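Local coordinates for adhesion G-protein coupled receptor G6 (Danio rerio, PDB 6V55) that probably acts in cell adhesion and signalling during myelination, as a calcium-binding adhesion G-protein coupled receptor with a multidomain extracellular region, at residues A[14-19]-A[31-36]; A[140-145]-A[243-248]; A[623-628]-A[670-675]. All blocks are in the same frame, centred on the assembly; numbering follows the deposited sequence.

Interaction 1 (A[14-19]-A[31-36]). With NAG (2-acetamido-2-deoxy-beta-D-glucopyranose), chain E.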
ATOM      1  N   GLY A  14       6.460  -5.906 -14.192  1.00 50.71           N
ATOM      2  CA  GLY A  14       7.398  -6.131 -13.122  1.00 44.78           C
ATOM      3  C   GLY A  14       6.718  -6.639 -11.876  1.00 40.10           C
ATOM      4  O   GLY A  14       5.589  -7.133 -11.907  1.00 35.84           O
ATOM      5  N   SER A  15       7.438  -6.497 -10.771  1.00 38.59           N
ATOM      6  CA  SER A  15       7.018  -7.026  -9.491  1.00 35.33           C
ATOM      7  C   SER A  15       7.514  -6.089  -8.401  1.00 38.53           C
ATOM      8  O   SER A  15       8.568  -5.456  -8.539  1.00 41.94           O
ATOM      9  CB  SER A  15       7.576  -8.431  -9.277  1.00 35.24           C
ATOM     10  OG  SER A  15       6.707  -9.198  -8.480  1.00 37.82           O
ATOM     11  N   PHE A  16       6.731  -5.983  -7.329  1.00 33.66           N
ATOM     12  CA  PHE A  16       7.204  -5.355  -6.108  1.00 26.13           C
ATOM     13  C   PHE A  16       6.532  -6.035  -4.933  1.00 26.81           C
ATOM     14  O   PHE A  16       5.427  -6.568  -5.057  1.00 23.79           O
ATOM     15  CB  PHE A  16       6.971  -3.845  -6.075  1.00 20.91           C
ATOM     16  CG  PHE A  16       5.532  -3.423  -6.125  1.00 21.70           C
ATOM     17  CD1 PHE A  16       4.839  -3.111  -4.961  1.00 21.72           C
ATOM     18  CD2 PHE A  16       4.904  -3.232  -7.342  1.00 25.09           C
ATOM     19  CE1 PHE A  16       3.524  -2.696  -5.018  1.00 23.83           C
ATOM     20  CE2 PHE A  16       3.581  -2.807  -7.410  1.00 24.42           C
ATOM     21  CZ  PHE A  16       2.898  -2.534  -6.254  1.00 23.81           C
ATOM     22  N   THR A  17       7.231  -6.049  -3.800  1.00 29.30           N
ATOM     23  CA  THR A  17       6.706  -6.639  -2.582  1.00 23.49           C
ATOM     24  C   THR A  17       6.704  -5.601  -1.473  1.00 24.07           C
ATOM     25  O   THR A  17       7.392  -4.577  -1.543  1.00 28.61           O
ATOM     26  CB  THR A  17       7.516  -7.853  -2.116  1.00 19.55           C
ATOM     27  OG1 THR A  17       8.724  -7.414  -1.492  1.00 13.67           O
ATOM     28  CG2 THR A  17       7.871  -8.804  -3.247  1.00 22.11           C
ATOM     29  N   SER A  18       5.944  -5.909  -0.415  1.00 21.50           N
ATOM     30  CA  SER A  18       6.052  -5.195   0.856  1.00 22.12           C
ATOM     31  C   SER A  18       7.447  -5.441   1.443  1.00 25.38           C
ATOM     32  O   SER A  18       8.065  -6.463   1.120  1.00 29.94           O
ATOM     33  CB  SER A  18       4.985  -5.702   1.826  1.00 23.67           C
ATOM     34  OG  SER A  18       5.201  -7.074   2.140  1.00 29.32           O
ATOM     35  N   PRO A  19       7.981  -4.505   2.253  1.00 22.46           N
ATOM     36  CA  PRO A  19       9.356  -4.659   2.773  1.00 23.50           C
ATOM     37  C   PRO A  19       9.515  -5.901   3.635  1.00 24.98           C
ATOM     38  O   PRO A  19       8.592  -6.274   4.360  1.00 29.68           O
ATOM     39  CB  PRO A  19       9.578  -3.374   3.585  1.00 18.77           C
ATOM     40  CG  PRO A  19       8.218  -2.701   3.678  1.00 17.68           C
ATOM     41  CD  PRO A  19       7.493  -3.127   2.460  1.00 17.89           C
ATOM     42  N   CYS A  31       4.591   3.521   2.430  1.00 31.92           N
ATOM     43  CA  CYS A  31       5.072   3.199   1.104  1.00 28.29           C
ATOM     44  C   CYS A  31       4.153   3.816   0.050  1.00 28.96           C
ATOM     45  O   CYS A  31       2.949   3.963   0.272  1.00 28.13           O
ATOM     46  CB  CYS A  31       5.135   1.690   0.959  1.00 33.28           C
ATOM     47  SG  CYS A  31       6.243   0.803   2.111  1.00 35.32           S
ATOM     48  N   ASN A  32       4.734   4.179  -1.110  1.00 27.51           N
ATOM     49  CA  ASN A  32       4.031   4.816  -2.243  1.00 24.89           C
ATOM     50  C   ASN A  32       4.744   4.268  -3.476  1.00 30.22           C
ATOM     51  O   ASN A  32       5.700   4.865  -3.978  1.00 37.19           O
ATOM     52  CB  ASN A  32       4.057   6.355  -2.170  1.00 25.76           C
ATOM     53  CG  ASN A  32       3.451   7.080  -3.421  1.00 29.15           C
ATOM     54  OD1 ASN A  32       2.850   6.477  -4.293  1.00 33.93           O
ATOM     55  ND2 ASN A  32       3.594   8.413  -3.458  1.00 37.83           N
ATOM     56  N   TRP A  33       4.250   3.143  -3.971  1.00 29.05           N
ATOM     57  CA  TRP A  33       4.593   2.661  -5.298  1.00 28.18           C
ATOM     58  C   TRP A  33       3.639   3.296  -6.303  1.00 35.07           C
ATOM     59  O   TRP A  33       2.459   2.935  -6.352  1.00 37.39           O
ATOM     60  CB  TRP A  33       4.467   1.152  -5.345  1.00 27.17           C
ATOM     61  CG  TRP A  33       5.330   0.420  -4.378  1.00 25.47           C
ATOM     62  CD1 TRP A  33       6.645   0.107  -4.533  1.00 22.32           C
ATOM     63  CD2 TRP A  33       4.926  -0.154  -3.132  1.00 21.35           C
ATOM     64  NE1 TRP A  33       7.091  -0.608  -3.452  1.00 21.09           N
ATOM     65  CE2 TRP A  33       6.053  -0.781  -2.580  1.00 18.36           C
ATOM     66  CE3 TRP A  33       3.720  -0.195  -2.429  1.00 20.02           C
ATOM     67  CZ2 TRP A  33       6.014  -1.428  -1.367  1.00 20.70           C
ATOM     68  CZ3 TRP A  33       3.689  -0.844  -1.216  1.00 15.89           C
ATOM     69  CH2 TRP A  33       4.821  -1.453  -0.706  1.00 19.12           C
ATOM     70  N   THR A  34       4.135   4.229  -7.110  1.00 36.78           N
ATOM     71  CA  THR A  34       3.347   4.793  -8.202  1.00 36.14           C
ATOM     72  C   THR A  34       3.762   4.110  -9.504  1.00 36.28           C
ATOM     73  O   THR A  34       4.940   4.086  -9.857  1.00 35.64           O
ATOM     74  CB  THR A  34       3.522   6.312  -8.264  1.00 35.67           C
ATOM     75  OG1 THR A  34       2.684   6.919  -7.271  1.00 35.38           O
ATOM     76  CG2 THR A  34       3.132   6.875  -9.620  1.00 36.83           C
ATOM     77  N   ILE A  35       2.804   3.521 -10.200  1.00 38.89           N
ATOM     78  CA  ILE A  35       3.071   2.819 -11.449  1.00 40.63           C
ATOM     79  C   ILE A  35       2.571   3.682 -12.591  1.00 46.53           C
ATOM     80  O   ILE A  35       1.369   3.962 -12.674  1.00 49.89           O
ATOM     81  CB  ILE A  35       2.394   1.449 -11.481  1.00 35.75           C
ATOM     82  CG1 ILE A  35       2.593   0.730 -10.144  1.00 30.93           C
ATOM     83  CG2 ILE A  35       2.942   0.672 -12.635  1.00 38.27           C
ATOM     84  CD1 ILE A  35       1.713  -0.501  -9.953  1.00 26.80           C
ATOM     85  N   GLN A  36       3.477   4.097 -13.480  1.00 45.94           N
ATOM     86  CA  GLN A  36       3.115   4.993 -14.569  1.00 45.40           C
ATOM     87  C   GLN A  36       3.411   4.362 -15.918  1.00 50.64           C
ATOM     88  O   GLN A  36       4.518   3.867 -16.158  1.00 54.18           O
ATOM     89  CB  GLN A  36       3.828   6.330 -14.461  1.00 44.02           C
ATOM     90  CG  GLN A  36       3.193   7.366 -15.348  1.00 48.78           C
ATOM     91  CD  GLN A  36       3.495   8.764 -14.896  1.00 52.38           C
ATOM     92  OE1 GLN A  36       2.704   9.686 -15.122  1.00 55.18           O
ATOM     93  NE2 GLN A  36       4.639   8.936 -14.231  1.00 52.27           N
TER
HETATM   94  C1  NAG E 903       3.105   9.253  -4.550  1.00 30.10           C
HETATM   95  C2  NAG E 903       2.606  10.655  -4.133  1.00 36.75           C
HETATM   96  C3  NAG E 903       2.273  11.498  -5.373  1.00 38.82           C
HETATM   97  C4  NAG E 903       3.473  11.593  -6.306  1.00 40.00           C
HETATM   98  C5  NAG E 903       3.935  10.189  -6.704  1.00 37.71           C
HETATM   99  C6  NAG E 903       5.216  10.212  -7.497  1.00 39.47           C
HETATM  100  C7  NAG E 903       1.553  10.426  -1.921  1.00 43.81           C
HETATM  101  C8  NAG E 903       0.261  10.482  -1.159  1.00 42.68           C
HETATM  102  N2  NAG E 903       1.457  10.603  -3.242  1.00 42.75           N
HETATM  103  O3  NAG E 903       1.852  12.807  -4.990  1.00 38.94           O
HETATM  104  O4  NAG E 903       3.124  12.350  -7.465  1.00 42.00           O
HETATM  105  O5  NAG E 903       4.202   9.390  -5.534  1.00 31.91           O
HETATM  106  O6  NAG E 903       6.348  10.197  -6.637  1.00 38.34           O
HETATM  107  O7  NAG E 903       2.633  10.223  -1.367  1.00 44.86           O

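Interaction 2 (A[140-145]-A[243-248])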
ATOM      1  N   ILE A 140      -5.512 -12.719 -45.097  1.00 44.10           N
ATOM      2  CA  ILE A 140      -6.879 -12.657 -45.601  1.00 40.72           C
ATOM      3  C   ILE A 140      -7.065 -13.748 -46.648  1.00 37.60           C
ATOM      4  O   ILE A 140      -6.378 -13.732 -47.685  1.00 37.18           O
ATOM      5  CB  ILE A 140      -7.211 -11.272 -46.182  1.00 39.18           C
ATOM      6  CG1 ILE A 140      -7.099 -10.199 -45.100  1.00 39.38           C
ATOM      7  CG2 ILE A 140      -8.604 -11.266 -46.767  1.00 32.95           C
ATOM      8  CD1 ILE A 140      -7.054  -8.814 -45.671  1.00 40.48           C
ATOM      9  N   PRO A 141      -7.990 -14.685 -46.443  1.00 33.67           N
ATOM     10  CA  PRO A 141      -8.139 -15.818 -47.356  1.00 34.28           C
ATOM     11  C   PRO A 141      -8.776 -15.416 -48.677  1.00 35.67           C
ATOM     12  O   PRO A 141      -9.076 -14.254 -48.937  1.00 37.37           O
ATOM     13  CB  PRO A 141      -9.065 -16.761 -46.588  1.00 34.73           C
ATOM     14  CG  PRO A 141      -9.835 -15.874 -45.689  1.00 32.26           C
ATOM     15  CD  PRO A 141      -8.863 -14.825 -45.264  1.00 32.01           C
ATOM     16  N   VAL A 142      -8.953 -16.424 -49.523  1.00 37.29           N
ATOM     17  CA  VAL A 142      -9.786 -16.300 -50.703  1.00 35.88           C
ATOM     18  C   VAL A 142     -11.235 -16.170 -50.260  1.00 35.22           C
ATOM     19  O   VAL A 142     -11.702 -16.951 -49.421  1.00 34.33           O
ATOM     20  CB  VAL A 142      -9.553 -17.504 -51.623  1.00 35.33           C
ATOM     21  CG1 VAL A 142     -10.685 -17.680 -52.621  1.00 35.95           C
ATOM     22  CG2 VAL A 142      -8.200 -17.336 -52.327  1.00 35.63           C
ATOM     23  N   LEU A 143     -11.934 -15.151 -50.780  1.00 37.36           N
ATOM     24  CA  LEU A 143     -13.310 -14.843 -50.405  1.00 35.06           C
ATOM     25  C   LEU A 143     -14.234 -15.022 -51.609  1.00 35.78           C
ATOM     26  O   LEU A 143     -14.020 -14.422 -52.674  1.00 36.38           O
ATOM     27  CB  LEU A 143     -13.421 -13.425 -49.840  1.00 34.83           C
ATOM     28  CG  LEU A 143     -12.767 -13.159 -48.472  1.00 34.05           C
ATOM     29  CD1 LEU A 143     -12.638 -11.673 -48.212  1.00 33.98           C
ATOM     30  CD2 LEU A 143     -13.519 -13.838 -47.326  1.00 33.47           C
ATOM     31  N   THR A 144     -15.241 -15.876 -51.439  1.00 35.74           N
ATOM     32  CA  THR A 144     -16.392 -15.950 -52.327  1.00 36.32           C
ATOM     33  C   THR A 144     -17.676 -15.539 -51.619  1.00 36.06           C
ATOM     34  O   THR A 144     -18.763 -15.671 -52.199  1.00 36.47           O
ATOM     35  CB  THR A 144     -16.537 -17.365 -52.903  1.00 36.59           C
ATOM     36  OG1 THR A 144     -16.434 -18.339 -51.856  1.00 35.98           O
ATOM     37  CG2 THR A 144     -15.456 -17.608 -53.915  1.00 37.05           C
ATOM     38  N   ALA A 145     -17.559 -15.049 -50.382  1.00 35.39           N
ATOM     39  CA  ALA A 145     -18.619 -14.554 -49.517  1.00 35.04           C
ATOM     40  C   ALA A 145     -17.983 -13.840 -48.327  1.00 46.19           C
ATOM     41  O   ALA A 145     -16.924 -14.247 -47.844  1.00 34.01           O
ATOM     42  CB  ALA A 145     -19.549 -15.666 -49.011  1.00 34.82           C
ATOM     43  N   LEU A 243     -12.467 -12.914 -54.695  1.00 37.47           N
ATOM     44  CA  LEU A 243     -11.478 -12.082 -54.025  1.00 37.07           C
ATOM     45  C   LEU A 243     -10.283 -12.954 -53.654  1.00 36.72           C
ATOM     46  O   LEU A 243     -10.433 -13.912 -52.892  1.00 36.26           O
ATOM     47  CB  LEU A 243     -12.100 -11.417 -52.798  1.00 36.47           C
ATOM     48  CG  LEU A 243     -13.424 -10.675 -53.037  1.00 36.74           C
ATOM     49  CD1 LEU A 243     -13.985 -10.095 -51.744  1.00 36.10           C
ATOM     50  CD2 LEU A 243     -13.242  -9.591 -54.081  1.00 37.39           C
ATOM     51  N   GLN A 244      -9.107 -12.641 -54.198  1.00 36.97           N
ATOM     52  CA  GLN A 244      -7.960 -13.514 -54.006  1.00 36.73           C
ATOM     53  C   GLN A 244      -7.332 -13.329 -52.626  1.00 41.52           C
ATOM     54  O   GLN A 244      -7.634 -12.389 -51.883  1.00 40.81           O
ATOM     55  CB  GLN A 244      -6.903 -13.274 -55.078  1.00 37.78           C
ATOM     56  CG  GLN A 244      -6.954 -14.241 -56.275  1.00 40.20           C
ATOM     57  CD  GLN A 244      -6.760 -15.719 -55.906  1.00 44.79           C
ATOM     58  OE1 GLN A 244      -6.015 -16.064 -54.977  1.00 37.01           O
ATOM     59  NE2 GLN A 244      -7.421 -16.603 -56.659  1.00 48.52           N
ATOM     60  N   SER A 245      -6.425 -14.252 -52.305  1.00 43.16           N
ATOM     61  CA  SER A 245      -5.714 -14.277 -51.036  1.00 41.75           C
ATOM     62  C   SER A 245      -4.713 -13.130 -50.927  1.00 36.60           C
ATOM     63  O   SER A 245      -4.389 -12.441 -51.908  1.00 36.04           O
ATOM     64  CB  SER A 245      -4.960 -15.595 -50.871  1.00 45.92           C
ATOM     65  OG  SER A 245      -5.737 -16.556 -50.186  1.00 50.54           O
ATOM     66  N   GLY A 246      -4.230 -12.944 -49.696  1.00 34.43           N
ATOM     67  CA  GLY A 246      -3.008 -12.213 -49.412  1.00 39.92           C
ATOM     68  C   GLY A 246      -3.026 -10.736 -49.728  1.00 46.34           C
ATOM     69  O   GLY A 246      -2.004 -10.188 -50.157  1.00 50.97           O
ATOM     70  N   GLY A 247      -4.166 -10.075 -49.549  1.00 44.35           N
ATOM     71  CA  GLY A 247      -4.303  -8.687 -49.914  1.00 42.86           C
ATOM     72  C   GLY A 247      -4.115  -7.739 -48.735  1.00 40.61           C
ATOM     73  O   GLY A 247      -3.862  -8.135 -47.599  1.00 38.32           O
ATOM     74  N   LEU A 248      -4.263  -6.446 -49.043  1.00 39.79           N
ATOM     75  CA  LEU A 248      -4.098  -5.357 -48.088  1.00 39.04           C
ATOM     76  C   LEU A 248      -5.459  -4.712 -47.865  1.00 40.39           C
ATOM     77  O   LEU A 248      -5.955  -3.974 -48.731  1.00 41.89           O
ATOM     78  CB  LEU A 248      -3.085  -4.341 -48.613  1.00 37.77           C
ATOM     79  CG  LEU A 248      -2.314  -3.491 -47.602  1.00 39.08           C
ATOM     80  CD1 LEU A 248      -0.975  -3.100 -48.206  1.00 40.17           C
ATOM     81  CD2 LEU A 248      -3.074  -2.235 -47.185  1.00 38.90           C
TER

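Interaction 3 (A[623-628]-A[670-675])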
ATOM      1  N   SER A 623      27.403 -30.167  40.642  1.00 34.81           N
ATOM      2  CA  SER A 623      26.681 -29.875  39.406  1.00 30.53           C
ATOM      3  C   SER A 623      27.583 -29.075  38.473  1.00 29.01           C
ATOM      4  O   SER A 623      28.382 -28.251  38.933  1.00 33.99           O
ATOM      5  CB  SER A 623      25.386 -29.093  39.687  1.00 33.83           C
ATOM      6  OG  SER A 623      24.416 -29.280  38.668  1.00 41.04           O
ATOM      7  N   THR A 624      27.453 -29.325  37.167  1.00 24.67           N
ATOM      8  CA  THR A 624      28.121 -28.540  36.133  1.00 26.01           C
ATOM      9  C   THR A 624      27.071 -28.097  35.132  1.00 27.77           C
ATOM     10  O   THR A 624      26.293 -28.926  34.654  1.00 32.45           O
ATOM     11  CB  THR A 624      29.223 -29.339  35.428  1.00 28.36           C
ATOM     12  OG1 THR A 624      30.287 -29.597  36.354  1.00 37.67           O
ATOM     13  CG2 THR A 624      29.796 -28.572  34.231  1.00 23.61           C
ATOM     14  N   LEU A 625      27.017 -26.789  34.853  1.00 27.28           N
ATOM     15  CA  LEU A 625      26.032 -26.214  33.947  1.00 28.10           C
ATOM     16  C   LEU A 625      26.764 -25.361  32.926  1.00 28.08           C
ATOM     17  O   LEU A 625      27.841 -24.827  33.213  1.00 30.16           O
ATOM     18  CB  LEU A 625      24.989 -25.354  34.680  1.00 29.67           C
ATOM     19  CG  LEU A 625      24.145 -25.942  35.810  1.00 31.66           C
ATOM     20  CD1 LEU A 625      24.792 -25.688  37.165  1.00 33.48           C
ATOM     21  CD2 LEU A 625      22.795 -25.291  35.774  1.00 31.94           C
ATOM     22  N   SER A 626      26.153 -25.202  31.749  1.00 25.09           N
ATOM     23  CA  SER A 626      26.886 -24.759  30.571  1.00 25.47           C
ATOM     24  C   SER A 626      25.969 -24.031  29.595  1.00 26.21           C
ATOM     25  O   SER A 626      24.839 -24.457  29.345  1.00 21.72           O
ATOM     26  CB  SER A 626      27.532 -25.962  29.880  1.00 28.40           C
ATOM     27  OG  SER A 626      28.578 -25.579  29.012  1.00 34.15           O
ATOM     28  N   ALA A 627      26.477 -22.944  29.023  1.00 28.82           N
ATOM     29  CA  ALA A 627      25.783 -22.191  27.990  1.00 24.08           C
ATOM     30  C   ALA A 627      26.516 -22.322  26.659  1.00 30.27           C
ATOM     31  O   ALA A 627      27.745 -22.211  26.601  1.00 35.33           O
ATOM     32  CB  ALA A 627      25.670 -20.719  28.379  1.00 20.01           C
ATOM     33  N   PHE A 628      25.758 -22.518  25.585  1.00 32.59           N
ATOM     34  CA  PHE A 628      26.336 -22.801  24.278  1.00 37.27           C
ATOM     35  C   PHE A 628      25.317 -22.441  23.199  1.00 42.45           C
ATOM     36  O   PHE A 628      24.123 -22.298  23.482  1.00 38.56           O
ATOM     37  CB  PHE A 628      26.774 -24.275  24.180  1.00 36.37           C
ATOM     38  CG  PHE A 628      25.627 -25.264  24.052  1.00 36.48           C
ATOM     39  CD1 PHE A 628      24.840 -25.610  25.161  1.00 34.96           C
ATOM     40  CD2 PHE A 628      25.355 -25.870  22.828  1.00 38.73           C
ATOM     41  CE1 PHE A 628      23.797 -26.529  25.050  1.00 33.88           C
ATOM     42  CE2 PHE A 628      24.308 -26.787  22.700  1.00 38.91           C
ATOM     43  CZ  PHE A 628      23.532 -27.119  23.816  1.00 36.08           C
ATOM     44  N   SER A 670      15.502 -25.277  46.465  1.00 35.31           N
ATOM     45  CA  SER A 670      14.737 -26.145  45.584  1.00 36.58           C
ATOM     46  C   SER A 670      15.351 -26.291  44.208  1.00 33.76           C
ATOM     47  O   SER A 670      15.131 -27.318  43.555  1.00 33.55           O
ATOM     48  CB  SER A 670      13.311 -25.593  45.374  1.00 36.39           C
ATOM     49  OG  SER A 670      12.606 -25.374  46.582  1.00 37.30           O
ATOM     50  N   ARG A 671      16.068 -25.272  43.734  1.00 29.13           N
ATOM     51  CA  ARG A 671      16.327 -25.115  42.317  1.00 25.79           C
ATOM     52  C   ARG A 671      17.765 -24.702  42.105  1.00 24.30           C
ATOM     53  O   ARG A 671      18.423 -24.228  43.017  1.00 27.53           O
ATOM     54  CB  ARG A 671      15.436 -24.050  41.676  1.00 22.19           C
ATOM     55  CG  ARG A 671      13.996 -24.418  41.537  1.00 20.66           C
ATOM     56  CD  ARG A 671      13.137 -23.291  42.022  1.00 23.33           C
ATOM     57  NE  ARG A 671      11.733 -23.500  41.664  1.00 27.20           N
ATOM     58  CZ  ARG A 671      11.043 -22.755  40.800  1.00 24.72           C
ATOM     59  NH1 ARG A 671      11.608 -21.721  40.187  1.00 23.80           N
ATOM     60  NH2 ARG A 671       9.775 -23.041  40.559  1.00 24.71           N
ATOM     61  N   ILE A 672      18.238 -24.877  40.874  1.00 23.55           N
ATOM     62  CA  ILE A 672      19.411 -24.175  40.362  1.00 21.79           C
ATOM     63  C   ILE A 672      18.923 -23.232  39.281  1.00 22.94           C
ATOM     64  O   ILE A 672      18.106 -23.622  38.445  1.00 24.97           O
ATOM     65  CB  ILE A 672      20.469 -25.133  39.790  1.00 21.71           C
ATOM     66  CG1 ILE A 672      20.626 -26.337  40.710  1.00 23.27           C
ATOM     67  CG2 ILE A 672      21.800 -24.395  39.592  1.00 23.00           C
ATOM     68  CD1 ILE A 672      21.804 -27.231  40.411  1.00 27.02           C
ATOM     69  N   ASN A 673      19.398 -21.997  39.313  1.00 20.90           N
ATOM     70  CA  ASN A 673      19.072 -20.979  38.328  1.00 18.15           C
ATOM     71  C   ASN A 673      20.289 -20.714  37.456  1.00 19.49           C
ATOM     72  O   ASN A 673      21.424 -20.760  37.927  1.00 29.70           O
ATOM     73  CB  ASN A 673      18.652 -19.684  39.024  1.00 21.00           C
ATOM     74  CG  ASN A 673      17.507 -19.898  40.002  1.00 27.78           C
ATOM     75  OD1 ASN A 673      16.602 -20.671  39.730  1.00 30.68           O
ATOM     76  ND2 ASN A 673      17.553 -19.227  41.152  1.00 32.68           N
ATOM     77  N   PHE A 674      20.063 -20.406  36.190  1.00 14.62           N
ATOM     78  CA  PHE A 674      21.189 -20.125  35.309  1.00 11.90           C
ATOM     79  C   PHE A 674      20.722 -19.097  34.296  1.00 11.93           C
ATOM     80  O   PHE A 674      19.653 -19.264  33.709  1.00 15.39           O
ATOM     81  CB  PHE A 674      21.662 -21.417  34.630  1.00 13.28           C
ATOM     82  CG  PHE A 674      22.939 -21.290  33.839  1.00 18.80           C
ATOM     83  CD1 PHE A 674      22.914 -20.900  32.495  1.00 22.64           C
ATOM     84  CD2 PHE A 674      24.155 -21.645  34.400  1.00 24.09           C
ATOM     85  CE1 PHE A 674      24.074 -20.801  31.747  1.00 24.96           C
ATOM     86  CE2 PHE A 674      25.337 -21.556  33.649  1.00 26.69           C
ATOM     87  CZ  PHE A 674      25.284 -21.142  32.314  1.00 26.32           C
ATOM     88  N   MET A 675      21.504 -18.032  34.103  1.00 13.81           N
ATOM     89  CA  MET A 675      21.255 -17.027  33.069  1.00 13.10           C
ATOM     90  C   MET A 675      22.535 -16.780  32.283  1.00 16.69           C
ATOM     91  O   MET A 675      23.624 -16.707  32.863  1.00 16.70           O
ATOM     92  CB  MET A 675      20.779 -15.688  33.656  1.00 11.24           C
ATOM     93  CG  MET A 675      19.670 -15.809  34.672  1.00 11.71           C
ATOM     94  SD  MET A 675      19.172 -14.279  35.432  0.66 14.10           S
ATOM     95  CE  MET A 675      19.165 -14.856  37.133  1.00 15.85           C
TER

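Interaction 1 (A[14-19]-A[31-36])
This is sheet-to-sheet core packing in the CUB domain, a beta sandwich. Phe16 on strand 13-17 of one sheet meets Trp33 on strand 30-36 of the other, and no hydrogen bond joins the segments. The strand axes run antiparallel, 10.1 Å apart at closest approach, and side chains fill most of the gap, with Thr17 O also reaching Trp33 CZ2. Phe16 sets CG between its backbone N and carbonyl carbon, chi1 62°, turning its ring onto the indole. It stacks face to face on the five-membered ring of Trp33, centroids 4.2 Å apart and planes at 30°. Phe16 CD1 sits over the centre of the indole, and Cys31 CB lies over its opposite face, toward the rim. Trp33 CB adds a CH-pi contact over the Phe16 face. Ile35 CD1 extends the apolar row, 3.9 Å from Phe16 CE2. Replacing Trp33 with an alanine would probably strip one Phe16 face of its stacking partner and open a gap between the sheets. Cys31, in a disulfide with Cys5, touches Pro19 CD through SG. Asn32 carries a glycan, its ND2 bonded to NAG C1. Asn32 OD1 accepts a 3.0 Å hydrogen bond from Thr34 OG1, tilted 25° from the carbonyl plane.

Interaction 2 (A[140-145]-A[243-248])
Leu143 and Leu243 cross at a slant where two loops pair through their backbones. Leu143 N gives a hydrogen bond of 2.9 Å to Leu243 O, and Leu243 N returns one to Leu143 O. Together they make a single antiparallel bridge, a hydrogen-bonded pair.

The side chain of Leu243 can be followed outward. Its CB rests 3.8 Å from Leu143 CB and also lies near Leu143 O. CG is again close to that carbonyl oxygen. It stands anti to the carbonyl carbon of Leu243, chi1 -51°, and this turn brings the tip toward the other leucine. There, CD1 reaches Leu143 CB and then Leu143 CD1, so this methyl runs across Leu143. Both leucines are buried.

Both segments belong to the pentraxin-family domain, a concanavalin-like sandwich of two antiparallel sheets. Segment 140-145 leads into strand 145-154 of one sheet, and 243-248 leads into strand 248-251 of the other. The bridge therefore ties together the approaches to both sheets.

Val142 lies on the exposed side. Its CG2 touches Ser245 OG at 3.4 Å and Gln244 OE1 at 3.7 Å. The Gln244 chain bends at chi2, and its OE1 accepts a hydrogen bond from Ser245 N. That donor stands above the amide plane. Val142 CA makes a CA-H...O contact with Leu243 O, the same oxygen that holds Leu143 N.

Farther along, Gly246 N donates to Ile140 O over 3.0 Å. The positive phi of Gly246 (66°) is a backbone shape that residues with a CB adopt less readily. Ile140 CD1 reaches on to Gly247 O, at 3.8 Å.

Interaction 3 (A[623-628]-A[670-675])
Phe674 is the tight part of this contact. Its ring fits against Leu625 and Ala627 of the facing strand. Ala627 CB comes in at the ring edge, near its plane, 3.7 Å from Phe674 CE1. Leu625 CB lies 3.8 Å from Phe674 CD2. The backbone between them also closes on the ring, with Ser626 C 4.0 Å from Phe674 CZ. Phe674 holds CG anti to the backbone N, chi1 -172°, and this extends the ring across to strand 623-628. The Leu625 and Phe674 side chains lie alongside one another, pointing opposite ways.

Contacts thin out toward Ile672. Ile672 CG2 faces both methyls of Leu625, 4.0 Å from CD2 and slightly farther from CD1. Beyond it, the Ile672 CD1 methyl touches Ser623 OG at 3.7 Å, a polar atom against an apolar one. Ser623 is partly exposed, whereas Leu625, Ala627, Ile672 and Phe674 are buried. No hydrogen bond crosses between the segments.

The two strands run in nearly the same direction, at 23° to each other, with axes 8.5 Å apart at closest approach. They belong to different antiparallel sheets stacked face to face, in a chain that also carries a GPS motif. This is consistent with the beta-sandwich part of a GAIN domain. Strand 623-628 lies between strands 637-639 and 649-653 in its sheet. From these, Ile638 and Val651 also touch Phe674, and Leu653 touches Ile672. On the other side of strand 671-677, Asn673 and Met675 pack on helix 573-593.

Interactions 1, 2 and 3 follow one another along the chain, and none touches another. Interaction 1 lies near the middle of the chain, only 8 Å from its centre. Interaction 2 is centred about 48 Å from it and interaction 3 about 50 Å. Interactions 2 and 3 lie on opposite sides of the chain's centre, their own centres about 92 Å apart. They share no sheet. Interactions 1 and 3 each join two facing sheets through side chains, while interaction 2 pairs loops through backbone bonds. Each therefore lies in a different module of the long extracellular region. The CUB domain lies in space between the other two contacts, although it comes first along the chain.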